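Local coordinates for cobalamin biosynthesis protein (cbiD) (Archaeoglobus fulgidus, PDB 1SR8), which probably catalyses the S-adenosylmethionine-dependent methylation of C-1 in cobalt-precorrin-5B, giving cobalt-precorrin-6A in the anaerobic route to adenosylcobalamin, at residues L2-I6 and E7-Y11; T200-K203 and I204-Y208; A212-G216 and R217-L221. All blocks are in the same frame, centred on the assembly; numbering follows the deposited sequence.

Contact 1: residues L2-I6 and E7-Y11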
# COMPACT_ATOMS: atom_id res chain seq x y z
N LEU A 2 20.93 3.55 -6.63
CA LEU A 2 19.61 2.95 -6.76
C LEU A 2 18.73 3.35 -5.56
O LEU A 2 18.99 2.96 -4.43
CB LEU A 2 19.75 1.43 -6.84
CG LEU A 2 18.54 0.58 -7.21
CD1 LEU A 2 17.94 1.07 -8.52
CD2 LEU A 2 18.97 -0.87 -7.34
N ILE A 3 17.69 4.12 -5.84
CA ILE A 3 16.77 4.60 -4.80
C ILE A 3 15.40 3.93 -4.92
O ILE A 3 14.85 3.80 -6.01
CB ILE A 3 16.56 6.15 -4.92
CG1 ILE A 3 17.77 6.90 -4.36
CG2 ILE A 3 15.30 6.58 -4.17
CD1 ILE A 3 19.06 6.61 -5.04
N ASP A 4 14.84 3.51 -3.78
CA ASP A 4 13.52 2.90 -3.80
C ASP A 4 12.56 3.98 -4.29
O ASP A 4 12.56 5.08 -3.74
CB ASP A 4 13.10 2.46 -2.41
CG ASP A 4 11.79 1.75 -2.41
OD1 ASP A 4 11.76 0.56 -2.80
OD2 ASP A 4 10.77 2.38 -2.05
N PRO A 5 11.73 3.69 -5.31
CA PRO A 5 10.80 4.70 -5.82
C PRO A 5 9.68 5.14 -4.88
O PRO A 5 9.06 6.17 -5.11
CB PRO A 5 10.28 4.06 -7.10
CG PRO A 5 10.29 2.63 -6.79
CD PRO A 5 11.62 2.44 -6.08
N ILE A 6 9.43 4.38 -3.83
CA ILE A 6 8.36 4.72 -2.89
C ILE A 6 8.87 5.30 -1.58
O ILE A 6 8.51 6.42 -1.22
CB ILE A 6 7.48 3.48 -2.58
CG1 ILE A 6 6.81 2.99 -3.86
CG2 ILE A 6 6.41 3.84 -1.55
CD1 ILE A 6 6.15 1.66 -3.68
N GLU A 7 9.72 4.55 -0.88
CA GLU A 7 10.24 5.04 0.39
C GLU A 7 11.47 5.91 0.24
O GLU A 7 11.93 6.51 1.21
CB GLU A 7 10.52 3.88 1.33
CG GLU A 7 10.38 4.29 2.77
CD GLU A 7 10.24 3.12 3.70
OE1 GLU A 7 9.49 2.17 3.39
OE2 GLU A 7 10.88 3.15 4.77
N LEU A 8 12.02 5.96 -0.97
CA LEU A 8 13.16 6.83 -1.28
C LEU A 8 14.55 6.61 -0.65
O LEU A 8 15.43 7.47 -0.77
CB LEU A 8 12.75 8.28 -1.05
CG LEU A 8 12.03 9.01 -2.20
CD1 LEU A 8 11.11 8.08 -2.96
CD2 LEU A 8 11.26 10.17 -1.62
N TYR A 9 14.76 5.49 0.02
CA TYR A 9 16.07 5.24 0.60
C TYR A 9 16.94 4.63 -0.49
O TYR A 9 16.46 4.24 -1.56
CB TYR A 9 15.97 4.29 1.80
CG TYR A 9 15.11 3.06 1.55
CD1 TYR A 9 15.47 2.11 0.59
CD2 TYR A 9 13.93 2.86 2.27
CE1 TYR A 9 14.67 0.99 0.35
CE2 TYR A 9 13.13 1.74 2.04
CZ TYR A 9 13.50 0.81 1.08
OH TYR A 9 12.71 -0.29 0.85
N ARG A 10 18.24 4.56 -0.22
CA ARG A 10 19.18 4.00 -1.17
C ARG A 10 19.51 2.56 -0.80
O ARG A 10 19.48 2.19 0.38
CB ARG A 10 20.47 4.82 -1.18
CG ARG A 10 21.60 4.14 -1.89
CD ARG A 10 22.90 4.89 -1.74
NE ARG A 10 23.91 4.34 -2.64
CZ ARG A 10 25.03 4.97 -2.98
NH1 ARG A 10 25.30 6.17 -2.49
NH2 ARG A 10 25.87 4.40 -3.83
N TYR A 11 19.81 1.76 -1.81
CA TYR A 11 20.17 0.37 -1.59
C TYR A 11 21.69 0.25 -1.59
O TYR A 11 22.36 0.85 -2.43
CB TYR A 11 19.57 -0.53 -2.68
CG TYR A 11 18.08 -0.75 -2.55
CD1 TYR A 11 17.17 -0.01 -3.30
CD2 TYR A 11 17.58 -1.72 -1.68
CE1 TYR A 11 15.80 -0.22 -3.18
CE2 TYR A 11 16.21 -1.93 -1.54
CZ TYR A 11 15.33 -1.18 -2.30
OH TYR A 11 13.97 -1.39 -2.16
O HOH W 1 22.62 2.33 -4.70
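Asp4 sits against two tyrosines, Tyr9 and Tyr11, and meets each in a different way. Asp4 CB lies over a face of the Tyr9 ring, 3.5 Å from Tyr9 CE1, as a CH-pi contact. The carboxylate beyond it is stacked on the same ring, with the two planes only 28° apart. Tyr11 comes in more steeply, its ring turned 62° against the carboxylate. Tyr11 OH donates to Asp4 OD1 over 3.0 Å, on the anti side and tilted out of the carboxylate plane. The other oxygen turns back to the main chain. The anti lone pair of Asp4 OD2 takes Glu7 N at 2.7 Å. Ile6 N reaches Asp4 OD2 from above the carboxylate plane at 3.0 Å, which makes an Asx turn. CG of Asp4 stands anti to its own N (chi1 -176°), and this swings the carboxylate toward the backbone N-H groups of Ile6 and Glu7. These bonds fix the rotation of the carboxylate, and Arg40 adds a salt bridge at OD1.

The chain reverses here. Leu8 has left-handed backbone angles, and 2-6 and 7-11 run nearly antiparallel. Asp4 N bonds to Tyr9 O at 2.8 Å and Tyr11 N to Leu2 O at 3.0 Å. Between them Ile3 and Arg10 form a single non-hydrogen-bonded bridge. Where the two segments part, a water joins Leu2 N, Arg10 NE and Tyr11 O. Leu2 CG packs near Tyr11 CD1, and Ile3 CG2 rests on Leu8 O.

The hairpin-like turn lies before helix 21-26, whose Val25 touches Leu2, Pro5 and Tyr11. Strand 30-33 meets both tyrosines through Ile31, and Trp220 of helix 217-226 touches Glu7 and Leu8.

Contact 2: residues T200-K203 and I204-Y208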
# COMPACT_ATOMS: atom_id res chain seq x y z
N THR A 200 16.12 -6.19 6.94
CA THR A 200 16.64 -5.58 5.73
C THR A 200 16.54 -4.05 5.81
O THR A 200 17.50 -3.34 5.51
CB THR A 200 15.85 -6.05 4.48
OG1 THR A 200 15.89 -7.47 4.39
CG2 THR A 200 16.43 -5.44 3.21
N LYS A 201 15.38 -3.55 6.21
CA LYS A 201 15.19 -2.11 6.29
C LYS A 201 16.08 -1.47 7.36
O LYS A 201 16.47 -0.31 7.22
CB LYS A 201 13.72 -1.76 6.53
CG LYS A 201 13.41 -0.31 6.21
CD LYS A 201 11.92 0.02 6.28
CE LYS A 201 11.13 -0.64 5.16
NZ LYS A 201 9.69 -0.22 5.21
N LEU A 202 16.40 -2.21 8.41
CA LEU A 202 17.27 -1.68 9.46
C LEU A 202 18.67 -1.50 8.87
O LEU A 202 19.32 -0.48 9.10
CB LEU A 202 17.33 -2.63 10.66
CG LEU A 202 18.41 -2.34 11.72
CD1 LEU A 202 18.28 -0.91 12.24
CD2 LEU A 202 18.28 -3.33 12.85
N LYS A 203 19.11 -2.49 8.10
CA LYS A 203 20.42 -2.44 7.46
C LYS A 203 20.47 -1.30 6.46
O LYS A 203 21.49 -0.63 6.32
CB LYS A 203 20.72 -3.75 6.76
CG LYS A 203 20.84 -4.94 7.69
CD LYS A 203 21.20 -6.19 6.92
CE LYS A 203 21.33 -7.40 7.83
NZ LYS A 203 21.66 -8.63 7.04
N ILE A 204 19.37 -1.09 5.75
CA ILE A 204 19.30 -0.01 4.77
C ILE A 204 19.41 1.32 5.51
O ILE A 204 20.05 2.26 5.02
CB ILE A 204 17.96 -0.03 4.00
CG1 ILE A 204 17.88 -1.30 3.15
CG2 ILE A 204 17.84 1.22 3.13
CD1 ILE A 204 16.59 -1.46 2.36
N ALA A 205 18.80 1.39 6.69
CA ALA A 205 18.80 2.60 7.50
C ALA A 205 20.15 2.84 8.16
O ALA A 205 20.37 3.89 8.76
CB ALA A 205 17.71 2.51 8.56
N MET A 206 21.05 1.87 8.05
CA MET A 206 22.38 2.00 8.64
C MET A 206 23.27 2.88 7.77
O MET A 206 24.35 3.27 8.18
CB MET A 206 23.03 0.63 8.80
CG MET A 206 22.26 -0.32 9.69
SD MET A 206 22.70 -0.24 11.42
CE MET A 206 22.69 -1.91 11.76
N GLN A 207 22.81 3.18 6.56
CA GLN A 207 23.58 4.03 5.65
C GLN A 207 23.39 5.49 6.01
O GLN A 207 24.04 6.36 5.45
CB GLN A 207 23.12 3.83 4.21
CG GLN A 207 23.30 2.45 3.67
CD GLN A 207 22.47 2.23 2.43
OE1 GLN A 207 21.25 2.10 2.50
NE2 GLN A 207 23.13 2.21 1.26
N TYR A 208 22.49 5.76 6.96
CA TYR A 208 22.18 7.12 7.37
C TYR A 208 22.42 7.30 8.85
O TYR A 208 22.10 6.43 9.64
CB TYR A 208 20.72 7.44 7.05
CG TYR A 208 20.37 7.26 5.59
CD1 TYR A 208 20.57 8.30 4.68
CD2 TYR A 208 19.87 6.05 5.11
CE1 TYR A 208 20.27 8.14 3.33
CE2 TYR A 208 19.57 5.87 3.74
CZ TYR A 208 19.78 6.93 2.86
OH TYR A 208 19.48 6.81 1.52
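Ile204 N bonds to Thr200 O and Ala205 N to Lys201 O, both at 2.9 Å, as regular helical bonds of helix 195-204, while residues 205-207 keep helical backbone angles and Met206 N bonds only weakly to Lys203 O, three residues back.

The side chains mostly lean on the carbonyl oxygens of the preceding turn. With CG1 beside its own backbone N (chi1 -65°), Ile204 lays CG1 3.1 Å from Thr200 O. Ile204 CD1 continues past that oxygen to Thr200 CG2 at 4.1 Å, and the two side chains cross at a slant. Ala205 CB rests against both Lys201 O and Leu202 O, 3.4 Å from each. Met206 CG lies 3.0 Å from Leu202 O, a close approach. The methionine then bends at chi2 and chi3, and Met206 CE ends 4.3 Å from Leu202 CG. The carbonyl and the side chain of Leu202 thus meet different parts of Met206. The two pairs of side chains that meet, Thr200 with Ile204 and Leu202 with Met206, are each four residues apart, about one turn. They stand farther from each other than from the carbonyl oxygens.

Thr200 OG1 is hydrogen-bonded to Lys196 O, and Lys203, extended beyond CG, makes a salt bridge with Glu34. Phe233 of strand 231-234 touches the side chains of Lys201, Ile204 and Ala205.

Two kinds of chemistry meet here. Carbon packs over carbonyl oxygens along the helix. Lys201, though buried, brings its NZ to Glu191, Glu7 and Val234 O. Two carboxylates and a carbonyl would be expected to balance the ammonium charge and to fix the end of its chain.

Contact 3: residues A212-G216 and R217-L221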
# COMPACT_ATOMS: atom_id res chain seq x y z
N ALA A 212 14.30 8.88 10.71
CA ALA A 212 12.99 9.03 11.31
C ALA A 212 12.28 7.67 11.24
O ALA A 212 12.07 7.12 10.16
CB ALA A 212 12.18 10.09 10.56
N ILE A 213 11.94 7.11 12.40
CA ILE A 213 11.24 5.83 12.48
C ILE A 213 9.74 6.13 12.51
O ILE A 213 9.21 6.57 13.54
CB ILE A 213 11.63 5.06 13.77
CG1 ILE A 213 13.16 4.97 13.88
CG2 ILE A 213 11.02 3.66 13.75
CD1 ILE A 213 13.65 4.48 15.23
N THR A 214 9.05 5.91 11.39
CA THR A 214 7.63 6.21 11.31
C THR A 214 6.73 4.98 11.27
O THR A 214 7.17 3.89 10.91
CB THR A 214 7.34 7.12 10.09
OG1 THR A 214 7.44 6.37 8.87
CG2 THR A 214 8.36 8.25 10.06
N THR A 215 5.46 5.16 11.65
CA THR A 215 4.48 4.08 11.70
C THR A 215 3.77 3.76 10.37
O THR A 215 3.30 2.64 10.17
CB THR A 215 3.40 4.35 12.77
OG1 THR A 215 2.83 5.64 12.56
CG2 THR A 215 3.99 4.29 14.15
N GLY A 216 3.69 4.74 9.49
CA GLY A 216 3.03 4.51 8.22
C GLY A 216 3.36 5.61 7.24
O GLY A 216 4.17 6.48 7.52
N ARG A 217 2.71 5.58 6.08
CA ARG A 217 2.96 6.57 5.05
C ARG A 217 2.64 8.01 5.48
O ARG A 217 3.38 8.92 5.15
CB ARG A 217 2.16 6.23 3.78
CG ARG A 217 2.39 7.16 2.59
CD ARG A 217 3.85 7.13 2.12
NE ARG A 217 3.99 7.84 0.84
CZ ARG A 217 5.03 7.69 0.03
NH1 ARG A 217 6.02 6.87 0.36
NH2 ARG A 217 5.06 8.33 -1.13
N LYS A 218 1.55 8.22 6.21
CA LYS A 218 1.21 9.57 6.63
C LYS A 218 2.29 10.11 7.57
O LYS A 218 2.68 11.27 7.45
CB LYS A 218 -0.16 9.61 7.32
CG LYS A 218 -1.27 9.04 6.44
CD LYS A 218 -2.67 9.21 7.03
CE LYS A 218 -3.61 8.07 6.60
NZ LYS A 218 -3.76 7.93 5.12
N ALA A 219 2.76 9.25 8.47
CA ALA A 219 3.81 9.61 9.42
C ALA A 219 5.09 9.95 8.67
O ALA A 219 5.80 10.90 9.00
CB ALA A 219 4.07 8.45 10.37
N TRP A 220 5.38 9.13 7.66
CA TRP A 220 6.56 9.29 6.82
C TRP A 220 6.53 10.65 6.14
O TRP A 220 7.55 11.33 6.05
CB TRP A 220 6.57 8.17 5.78
CG TRP A 220 7.76 8.13 4.87
CD1 TRP A 220 8.95 7.49 5.09
CD2 TRP A 220 7.85 8.70 3.55
NE1 TRP A 220 9.76 7.61 3.99
CE2 TRP A 220 9.12 8.35 3.04
CE3 TRP A 220 6.98 9.46 2.77
CZ2 TRP A 220 9.54 8.74 1.76
CZ3 TRP A 220 7.40 9.85 1.50
CH2 TRP A 220 8.67 9.49 1.01
N LEU A 221 5.36 11.03 5.64
CA LEU A 221 5.18 12.31 4.96
C LEU A 221 5.39 13.43 5.96
O LEU A 221 5.97 14.47 5.64
CB LEU A 221 3.78 12.42 4.36
CG LEU A 221 3.52 11.59 3.10
CD1 LEU A 221 2.04 11.61 2.74
CD2 LEU A 221 4.35 12.14 1.96
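Thr214 OG1 lies at the edge of the Trp220 ring, near its plane. One face of that ring carries Arg217 NH1, 3.5 Å above the plane and offset toward the rim. In return Trp220 CZ3 lies over the centre of the guanidinium, 3.4 Å above its plane. The two flat groups therefore meet over their faces, three residues apart on the first turn of the helix. Arg217 gets there by a bend at chi2 (62°), which turns its chain toward the ring. Its NH1 is also bonded to Ile6 O, so this group is held from a second direction.

Beside the flat groups the contact is small and close. Ala219 CB points into the turn and meets Thr214 CB at 3.5 Å. It lies equally near Gly216 O. Thr215 OG1 lies 3.8 Å from Ala219 CB. Gly216 holds the N-cap position, where it has no side chain to offer as a cap. The carbonyl Gly216 O accepts from Trp220 N at 2.9 Å, with an N-H...O angle of 154°. This is the first regular bond of the helix. Thr214 OG1 is bonded to Phe233 O, which ties the end of the strand to its neighbour.

The turn forms the link from strand 210-214 to helix 217-226, in the beta-alpha-beta unit completed by strand 231-234. Strand 210-214 lies within a four-stranded parallel sheet, between strands 231-234 and 248-253. Val234 touches both Thr214 and Trp220, and Val252 packs on Thr214.

Overall arrangement
Contact 1 is the element that joins the other two. Its centre lies about 11 Å from that of contact 2 and about 15 Å from that of contact 3. Toward 200-208, Glu7 OE1 and Lys201 NZ form a salt bridge at 3.0 Å, and Arg10 N is probably bonded to Tyr208 OH. Toward 212-221, Ile6 O is probably bonded to Arg217 NH1 at 3.0 Å. Glu7 O packs 3.3 Å from Trp220 CZ2, and Leu8 CD2 meets the same ring at CH2. Contacts 2 and 3, about 16 Å apart between centres, touch only through the chain, where helix 195-204 leads into strand 210-214.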